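Local coordinates for protein fatty Acyl-Adenylate Ligase (Escherichia coli, PDB 3PBK) that belongs to the AMP-binding enzymes of the ANL clan and holds 5'-O-[(S)-(dodecanoyloxy)(hydroxy)phosphoryl]adenosine in a pocket, at residues K267-V272 against E294-C299; V287-L292 against F322-F327. All blocks are in the same frame, centred on the assembly; numbering follows the deposited sequence.

Contact 1: residues K267-V272 against E294-C299; sequences KNRGTV and ELDLSC
Asp-296 meets Arg-269 through both its backbone and its side chain. Arg-269 NH2 donates to the Asp-296 O atom at 2.6 Å, approaching from above the carbonyl plane, about 45° out of it. Its NH1 forms a salt bridge with Asp-296 OD2 at 3.2 Å, but the N-H points poorly at that oxygen, so the hydrogen bond within it is weak. The carboxylate lies almost parallel to the guanidinium, their planes 10° apart; CG lies opposite the backbone N of Asp-296 (chi1 -175°), beside the carbonyl carbon whose O takes the other bond. Arginine suits the place because its several N-H groups can serve two acceptors of one residue and still give NH2 a further bond to Ser-266 O. Ser-298 adds a small hydroxyl near the guanidinium edge, where OG bonds weakly to Asp-296 OD1 at 3.2 Å and may help steady the carboxylate.

Cys-299 lays its SG over the centre of one guanidinium face, 3.4 Å from the plane, a flat-on contact that a compact, polarisable side chain allows. The Arg-269 chain bends at chi2 and chi3 to curl round to this spot. Beyond it, Cys-299 O receives a CA-H contact from Thr-271 CA at 3.5 Å and a weak hydrogen bond from Thr-271 OG1.

The loop at 267-272 follows helix 260-267, with Arg-269 in a left-handed conformation, and Thr-271 bonds by its backbone to Arg-219, Arg-301 and Val-302. Both segments are helix-to-strand loops feeding parallel neighbours, strands 272-275 and 302-305; the first lies between the second and 220-222.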
ATOM      1  N   LYS A 267      -8.679  16.712  15.943  1.00 24.66           N
ATOM      2  CA  LYS A 267      -9.932  17.450  15.787  1.00 24.90           C
ATOM      3  C   LYS A 267     -11.147  16.639  16.218  1.00 25.24           C
ATOM      4  O   LYS A 267     -12.030  17.141  16.911  1.00 25.59           O
ATOM      5  CB  LYS A 267     -10.119  17.895  14.333  1.00 25.11           C
ATOM      6  CG  LYS A 267     -11.326  18.800  14.109  1.00 25.02           C
ATOM      7  CD  LYS A 267     -11.665  18.914  12.632  1.00 25.88           C
ATOM      8  CE  LYS A 267     -12.881  19.804  12.393  1.00 27.65           C
ATOM      9  NZ  LYS A 267     -12.519  21.247  12.193  1.00 29.98           N
ATOM     10  N   ASN A 268     -11.196  15.386  15.791  1.00 24.52           N
ATOM     11  CA  ASN A 268     -12.339  14.534  16.063  1.00 24.13           C
ATOM     12  C   ASN A 268     -12.025  13.455  17.082  1.00 25.18           C
ATOM     13  O   ASN A 268     -12.759  12.461  17.189  1.00 25.24           O
ATOM     14  CB  ASN A 268     -12.823  13.878  14.768  1.00 24.24           C
ATOM     15  CG  ASN A 268     -13.446  14.870  13.812  1.00 25.17           C
ATOM     16  OD1 ASN A 268     -13.647  14.568  12.635  1.00 25.36           O
ATOM     17  ND2 ASN A 268     -13.759  16.066  14.311  1.00 25.46           N
ATOM     18  N   ARG A 269     -10.935  13.635  17.824  1.00 24.47           N
ATOM     19  CA  ARG A 269     -10.513  12.609  18.763  1.00 23.98           C
ATOM     20  C   ARG A 269     -10.380  11.266  18.048  1.00 23.24           C
ATOM     21  O   ARG A 269     -10.794  10.225  18.572  1.00 22.13           O
ATOM     22  CB  ARG A 269     -11.521  12.494  19.902  1.00 24.40           C
ATOM     23  CG  ARG A 269     -11.677  13.761  20.712  1.00 24.38           C
ATOM     24  CD  ARG A 269     -10.462  13.991  21.584  1.00 25.54           C
ATOM     25  NE  ARG A 269      -9.382  14.655  20.854  1.00 26.24           N
ATOM     26  CZ  ARG A 269      -8.104  14.622  21.226  1.00 26.24           C
ATOM     27  NH1 ARG A 269      -7.735  13.946  22.313  1.00 25.34           N
ATOM     28  NH2 ARG A 269      -7.194  15.257  20.505  1.00 26.41           N
ATOM     29  N   GLY A 270      -9.811  11.312  16.844  1.00 22.82           N
ATOM     30  CA  GLY A 270      -9.529  10.130  16.049  1.00 21.94           C
ATOM     31  C   GLY A 270      -8.713   9.100  16.804  1.00 22.07           C
ATOM     32  O   GLY A 270      -7.991   9.418  17.748  1.00 22.13           O
ATOM     33  N   THR A 271      -8.807   7.850  16.381  1.00 21.66           N
ATOM     34  CA  THR A 271      -8.305   6.768  17.209  1.00 21.11           C
ATOM     35  C   THR A 271      -7.326   5.852  16.488  1.00 20.07           C
ATOM     36  O   THR A 271      -6.292   5.483  17.033  1.00 19.82           O
ATOM     37  CB  THR A 271      -9.489   5.945  17.757  1.00 21.85           C
ATOM     38  OG1 THR A 271      -9.845   6.442  19.052  1.00 22.72           O
ATOM     39  CG2 THR A 271      -9.119   4.493  17.870  1.00 21.28           C
ATOM     40  N   VAL A 272      -7.670   5.487  15.260  1.00 19.92           N
ATOM     41  CA  VAL A 272      -6.892   4.531  14.488  1.00 19.00           C
ATOM     42  C   VAL A 272      -6.503   5.159  13.165  1.00 18.21           C
ATOM     43  O   VAL A 272      -7.305   5.819  12.512  1.00 18.52           O
ATOM     44  CB  VAL A 272      -7.691   3.221  14.240  1.00 18.77           C
ATOM     45  CG1 VAL A 272      -7.057   2.386  13.144  1.00 18.15           C
ATOM     46  CG2 VAL A 272      -7.778   2.418  15.507  1.00 18.82           C
ATOM     47  N   GLU A 294      -2.569  23.234  18.170  1.00 42.10           N
ATOM     48  CA  GLU A 294      -3.890  22.614  18.249  1.00 43.21           C
ATOM     49  C   GLU A 294      -3.814  21.192  18.798  1.00 40.49           C
ATOM     50  O   GLU A 294      -4.768  20.686  19.407  1.00 38.68           O
ATOM     51  CB  GLU A 294      -4.549  22.553  16.862  1.00 44.68           C
ATOM     52  CG  GLU A 294      -5.057  23.877  16.302  1.00 45.58           C
ATOM     53  CD  GLU A 294      -4.063  24.529  15.359  1.00 47.85           C
ATOM     54  OE1 GLU A 294      -2.841  24.441  15.631  1.00 47.52           O
ATOM     55  OE2 GLU A 294      -4.505  25.127  14.347  1.00 48.02           O
ATOM     56  N   LEU A 295      -2.670  20.555  18.573  1.00 38.49           N
ATOM     57  CA  LEU A 295      -2.561  19.106  18.685  1.00 34.74           C
ATOM     58  C   LEU A 295      -2.660  18.530  20.089  1.00 31.09           C
ATOM     59  O   LEU A 295      -1.920  18.902  20.997  1.00 30.30           O
ATOM     60  CB  LEU A 295      -1.278  18.613  18.016  1.00 33.97           C
ATOM     61  CG  LEU A 295      -1.125  19.049  16.564  1.00 34.18           C
ATOM     62  CD1 LEU A 295      -0.012  18.259  15.918  1.00 31.90           C
ATOM     63  CD2 LEU A 295      -2.436  18.869  15.821  1.00 31.44           C
ATOM     64  N   ASP A 296      -3.600  17.613  20.243  1.00 28.93           N
ATOM     65  CA  ASP A 296      -3.586  16.700  21.357  1.00 27.54           C
ATOM     66  C   ASP A 296      -3.769  15.331  20.757  1.00 26.72           C
ATOM     67  O   ASP A 296      -4.692  15.117  19.989  1.00 27.46           O
ATOM     68  CB  ASP A 296      -4.726  16.981  22.305  1.00 27.68           C
ATOM     69  CG  ASP A 296      -4.658  16.118  23.523  1.00 28.13           C
ATOM     70  OD1 ASP A 296      -3.524  15.771  23.927  1.00 27.00           O
ATOM     71  OD2 ASP A 296      -5.732  15.778  24.064  1.00 30.26           O
ATOM     72  N   LEU A 297      -2.891  14.401  21.095  1.00 26.20           N
ATOM     73  CA  LEU A 297      -2.849  13.133  20.384  1.00 24.76           C
ATOM     74  C   LEU A 297      -3.039  11.927  21.294  1.00 23.49           C
ATOM     75  O   LEU A 297      -2.778  10.797  20.895  1.00 22.90           O
ATOM     76  CB  LEU A 297      -1.538  13.021  19.600  1.00 24.78           C
ATOM     77  CG  LEU A 297      -1.603  13.290  18.096  1.00 23.35           C
ATOM     78  CD1 LEU A 297      -2.740  14.226  17.746  1.00 24.50           C
ATOM     79  CD2 LEU A 297      -0.277  13.810  17.591  1.00 23.13           C
ATOM     80  N   SER A 298      -3.509  12.173  22.510  1.00 24.17           N
ATOM     81  CA  SER A 298      -3.760  11.104  23.478  1.00 23.94           C
ATOM     82  C   SER A 298      -4.836  10.128  22.999  1.00 21.61           C
ATOM     83  O   SER A 298      -4.833   8.952  23.357  1.00 20.83           O
ATOM     84  CB  SER A 298      -4.152  11.715  24.823  1.00 24.99           C
ATOM     85  OG  SER A 298      -4.853  12.938  24.638  1.00 24.83           O
ATOM     86  N   CYS A 299      -5.746  10.639  22.181  1.00 21.46           N
ATOM     87  CA  CYS A 299      -6.837   9.867  21.609  1.00 21.88           C
ATOM     88  C   CYS A 299      -6.341   8.846  20.572  1.00 21.71           C
ATOM     89  O   CYS A 299      -7.013   7.840  20.283  1.00 20.40           O
ATOM     90  CB  CYS A 299      -7.813  10.829  20.935  1.00 22.23           C
ATOM     91  SG  CYS A 299      -7.064  11.741  19.536  1.00 24.02           S
TER

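Contact 2: residues V287-L292 against F322-F327; sequences VNEKDL and FRQVNF
Apolar packing joins Leu-292 to Phe-322 and Val-325, and Val-287 to Phe-322. Leu-292 fills the middle: its CD2 reaches Phe-322 CE1 at 4.0 Å. With CG anti to the carbonyl carbon (chi1 -54°), its two methyls reach over to 322-327, and the Leu-292 CB meets Val-325 CG1 at 4.0 Å. Val-287 and Phe-322 come at each other from opposite directions, Val-287 CG2 lying 3.9 Å from Phe-322 CE1. Both methyls meet the aromatic obliquely. A broad ring suits this place, since it can take two aliphatic chains at one corner, and the beta-branched valines put methyls close to the backbone, where a compact side chain fits.

The other methyl of the leucine, CD1, lies against a polar group, the amide of Gln-324, 3.5 Å from OE1 and about as near to CD and NE2. That NE2 is bonded to Cys-321 O, which helps fix the amide.

Backbone and capping bonds shape each segment. Asn-288 OD1 accepts from Asp-291 N at 3.1 Å, nearly in line with its own C=O, and Asp-291 OD2 in turn accepts a weak bond from Asn-288 N. This is a capping box starting the short helix 289-292. In the other segment, Phe-327 N bonds to Phe-322 O at 2.9 Å and Asn-326 N to Arg-323 O at 2.7 Å; with Asn-326 at positive phi, these form the Schellman motif that ends helix 312-322.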
ATOM      1  N   VAL A 287       7.148  19.775  10.510  1.00 32.86           N
ATOM      2  CA  VAL A 287       6.326  20.310  11.590  1.00 34.30           C
ATOM      3  C   VAL A 287       6.840  21.672  12.003  1.00 36.21           C
ATOM      4  O   VAL A 287       8.029  21.961  11.869  1.00 35.48           O
ATOM      5  CB  VAL A 287       6.349  19.394  12.832  1.00 33.88           C
ATOM      6  CG1 VAL A 287       7.734  19.393  13.462  1.00 34.78           C
ATOM      7  CG2 VAL A 287       5.311  19.841  13.844  1.00 33.76           C
ATOM      8  N   ASN A 288       5.938  22.508  12.503  1.00 38.00           N
ATOM      9  CA  ASN A 288       6.330  23.770  13.114  1.00 38.82           C
ATOM     10  C   ASN A 288       5.425  24.133  14.284  1.00 40.27           C
ATOM     11  O   ASN A 288       4.300  23.658  14.373  1.00 40.60           O
ATOM     12  CB  ASN A 288       6.388  24.891  12.074  1.00 40.12           C
ATOM     13  CG  ASN A 288       5.025  25.236  11.501  1.00 42.85           C
ATOM     14  OD1 ASN A 288       4.030  25.326  12.226  1.00 44.62           O
ATOM     15  ND2 ASN A 288       4.977  25.453  10.191  1.00 40.64           N
ATOM     16  N   GLU A 289       5.930  24.975  15.180  1.00 42.23           N
ATOM     17  CA  GLU A 289       5.236  25.300  16.423  1.00 43.84           C
ATOM     18  C   GLU A 289       3.786  25.730  16.220  1.00 44.67           C
ATOM     19  O   GLU A 289       2.900  25.343  16.993  1.00 44.19           O
ATOM     20  CB  GLU A 289       6.006  26.372  17.195  1.00 45.03           C
ATOM     21  CG  GLU A 289       7.216  25.832  17.960  1.00 49.93           C
ATOM     22  CD  GLU A 289       6.826  24.897  19.112  1.00 53.68           C
ATOM     23  OE1 GLU A 289       5.651  24.950  19.558  1.00 51.30           O
ATOM     24  OE2 GLU A 289       7.699  24.112  19.571  1.00 52.13           O
ATOM     25  N   LYS A 290       3.551  26.532  15.184  1.00 44.36           N
ATOM     26  CA  LYS A 290       2.204  26.972  14.864  1.00 44.38           C
ATOM     27  C   LYS A 290       1.291  25.758  14.805  1.00 45.31           C
ATOM     28  O   LYS A 290       0.137  25.814  15.233  1.00 46.97           O
ATOM     29  CB  LYS A 290       2.154  27.715  13.523  1.00 44.62           C
ATOM     30  CG  LYS A 290       0.810  28.427  13.294  1.00 49.25           C
ATOM     31  CD  LYS A 290       0.101  27.961  12.011  1.00 49.97           C
ATOM     32  CE  LYS A 290      -1.424  28.169  12.088  1.00 46.73           C
ATOM     33  NZ  LYS A 290      -2.155  27.515  10.951  1.00 42.39           N
ATOM     34  N   ASP A 291       1.830  24.660  14.274  1.00 44.75           N
ATOM     35  CA  ASP A 291       1.093  23.409  14.092  1.00 44.32           C
ATOM     36  C   ASP A 291       0.801  22.690  15.413  1.00 43.06           C
ATOM     37  O   ASP A 291      -0.298  22.170  15.614  1.00 41.60           O
ATOM     38  CB  ASP A 291       1.874  22.470  13.163  1.00 42.99           C
ATOM     39  CG  ASP A 291       1.883  22.938  11.707  1.00 44.02           C
ATOM     40  OD1 ASP A 291       0.880  23.550  11.266  1.00 45.33           O
ATOM     41  OD2 ASP A 291       2.892  22.674  11.004  1.00 41.42           O
ATOM     42  N   LEU A 292       1.789  22.662  16.305  1.00 42.12           N
ATOM     43  CA  LEU A 292       1.658  21.975  17.587  1.00 41.74           C
ATOM     44  C   LEU A 292       0.640  22.635  18.512  1.00 43.48           C
ATOM     45  O   LEU A 292       0.302  22.087  19.566  1.00 42.81           O
ATOM     46  CB  LEU A 292       3.009  21.911  18.299  1.00 42.13           C
ATOM     47  CG  LEU A 292       4.176  21.316  17.518  1.00 40.57           C
ATOM     48  CD1 LEU A 292       5.396  21.284  18.398  1.00 41.15           C
ATOM     49  CD2 LEU A 292       3.846  19.922  17.046  1.00 37.73           C
ATOM     50  N   PHE A 322       6.654  14.331  18.797  1.00 24.56           N
ATOM     51  CA  PHE A 322       5.289  14.584  19.223  1.00 24.93           C
ATOM     52  C   PHE A 322       4.943  14.065  20.616  1.00 25.27           C
ATOM     53  O   PHE A 322       3.767  13.932  20.970  1.00 24.78           O
ATOM     54  CB  PHE A 322       4.317  14.045  18.187  1.00 24.66           C
ATOM     55  CG  PHE A 322       4.534  14.611  16.830  1.00 24.25           C
ATOM     56  CD1 PHE A 322       3.971  15.822  16.482  1.00 25.71           C
ATOM     57  CD2 PHE A 322       5.310  13.945  15.909  1.00 24.04           C
ATOM     58  CE1 PHE A 322       4.168  16.354  15.237  1.00 27.16           C
ATOM     59  CE2 PHE A 322       5.515  14.470  14.657  1.00 24.95           C
ATOM     60  CZ  PHE A 322       4.941  15.677  14.316  1.00 26.91           C
ATOM     61  N   ARG A 323       5.959  13.782  21.415  1.00 25.14           N
ATOM     62  CA  ARG A 323       5.686  13.530  22.809  1.00 25.66           C
ATOM     63  C   ARG A 323       5.000  14.772  23.370  1.00 26.16           C
ATOM     64  O   ARG A 323       3.999  14.662  24.066  1.00 26.90           O
ATOM     65  CB  ARG A 323       6.961  13.202  23.590  1.00 26.35           C
ATOM     66  CG  ARG A 323       6.716  13.053  25.090  1.00 28.22           C
ATOM     67  CD  ARG A 323       7.974  12.680  25.871  1.00 29.07           C
ATOM     68  NE  ARG A 323       8.275  11.257  25.772  1.00 30.00           N
ATOM     69  CZ  ARG A 323       9.216  10.752  24.980  1.00 31.45           C
ATOM     70  NH1 ARG A 323       9.953  11.566  24.229  1.00 29.41           N
ATOM     71  NH2 ARG A 323       9.422   9.438  24.937  1.00 31.26           N
ATOM     72  N   GLN A 324       5.517  15.951  23.033  1.00 26.36           N
ATOM     73  CA  GLN A 324       5.003  17.212  23.588  1.00 28.16           C
ATOM     74  C   GLN A 324       3.497  17.477  23.379  1.00 28.80           C
ATOM     75  O   GLN A 324       2.886  18.239  24.130  1.00 29.20           O
ATOM     76  CB  GLN A 324       5.829  18.402  23.092  1.00 29.10           C
ATOM     77  CG  GLN A 324       5.916  18.507  21.578  1.00 31.22           C
ATOM     78  CD  GLN A 324       6.913  19.562  21.114  1.00 34.84           C
ATOM     79  OE1 GLN A 324       6.844  20.723  21.524  1.00 36.56           O
ATOM     80  NE2 GLN A 324       7.842  19.162  20.247  1.00 34.19           N
ATOM     81  N   VAL A 325       2.901  16.851  22.369  1.00 27.83           N
ATOM     82  CA  VAL A 325       1.462  16.961  22.159  1.00 27.11           C
ATOM     83  C   VAL A 325       0.764  15.647  22.480  1.00 26.17           C
ATOM     84  O   VAL A 325      -0.310  15.360  21.964  1.00 26.22           O
ATOM     85  CB  VAL A 325       1.128  17.362  20.717  1.00 28.18           C
ATOM     86  CG1 VAL A 325       1.611  18.775  20.440  1.00 31.38           C
ATOM     87  CG2 VAL A 325       1.735  16.363  19.741  1.00 26.99           C
ATOM     88  N   ASN A 326       1.406  14.844  23.317  1.00 26.24           N
ATOM     89  CA  ASN A 326       0.814  13.618  23.860  1.00 25.96           C
ATOM     90  C   ASN A 326       0.683  12.443  22.918  1.00 24.95           C
ATOM     91  O   ASN A 326      -0.265  11.674  23.033  1.00 25.29           O
ATOM     92  CB  ASN A 326      -0.546  13.887  24.501  1.00 25.68           C
ATOM     93  CG  ASN A 326      -0.431  14.721  25.730  1.00 26.27           C
ATOM     94  OD1 ASN A 326      -0.243  15.938  25.643  1.00 28.61           O
ATOM     95  ND2 ASN A 326      -0.519  14.082  26.898  1.00 25.76           N
ATOM     96  N   PHE A 327       1.625  12.290  22.000  1.00 24.14           N
ATOM     97  CA  PHE A 327       1.694  11.053  21.242  1.00 22.99           C
ATOM     98  C   PHE A 327       2.389   9.960  22.063  1.00 22.75           C
ATOM     99  O   PHE A 327       3.559  10.088  22.427  1.00 23.31           O
ATOM    100  CB  PHE A 327       2.416  11.261  19.914  1.00 22.66           C
ATOM    101  CG  PHE A 327       2.581  10.001  19.123  1.00 22.24           C
ATOM    102  CD1 PHE A 327       1.522   9.485  18.389  1.00 21.94           C
ATOM    103  CD2 PHE A 327       3.787   9.314  19.130  1.00 21.81           C
ATOM    104  CE1 PHE A 327       1.669   8.317  17.668  1.00 21.10           C
ATOM    105  CE2 PHE A 327       3.939   8.142  18.411  1.00 20.98           C
ATOM    106  CZ  PHE A 327       2.884   7.644  17.684  1.00 20.86           C
TER

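Both contacts are partly buried and lie far from the chain centre, their centres 12 Å apart, with segments alternating along the sequence. Contact 1 is chiefly polar, organised by one exposed arginine, whereas contact 2 is held mainly by aliphatic and aromatic side chains. Both border helix 260-267: it runs directly into 267-272, while in contact 2 its Leu-262 touches Phe-322. The two meet where 294-299 passes 322-327: Leu-297 N probably bonds to Val-325 O at 2.9 Å, and Leu-295 lies against Val-325. Contact 1 borders the sheet strands, and its Thr-271 side chain is about 9 Å from the bound 5'-O-[(S)-(dodecanoyloxy)(hydroxy)phosphoryl]adenosine; contact 2 joins a helix start to a helix end.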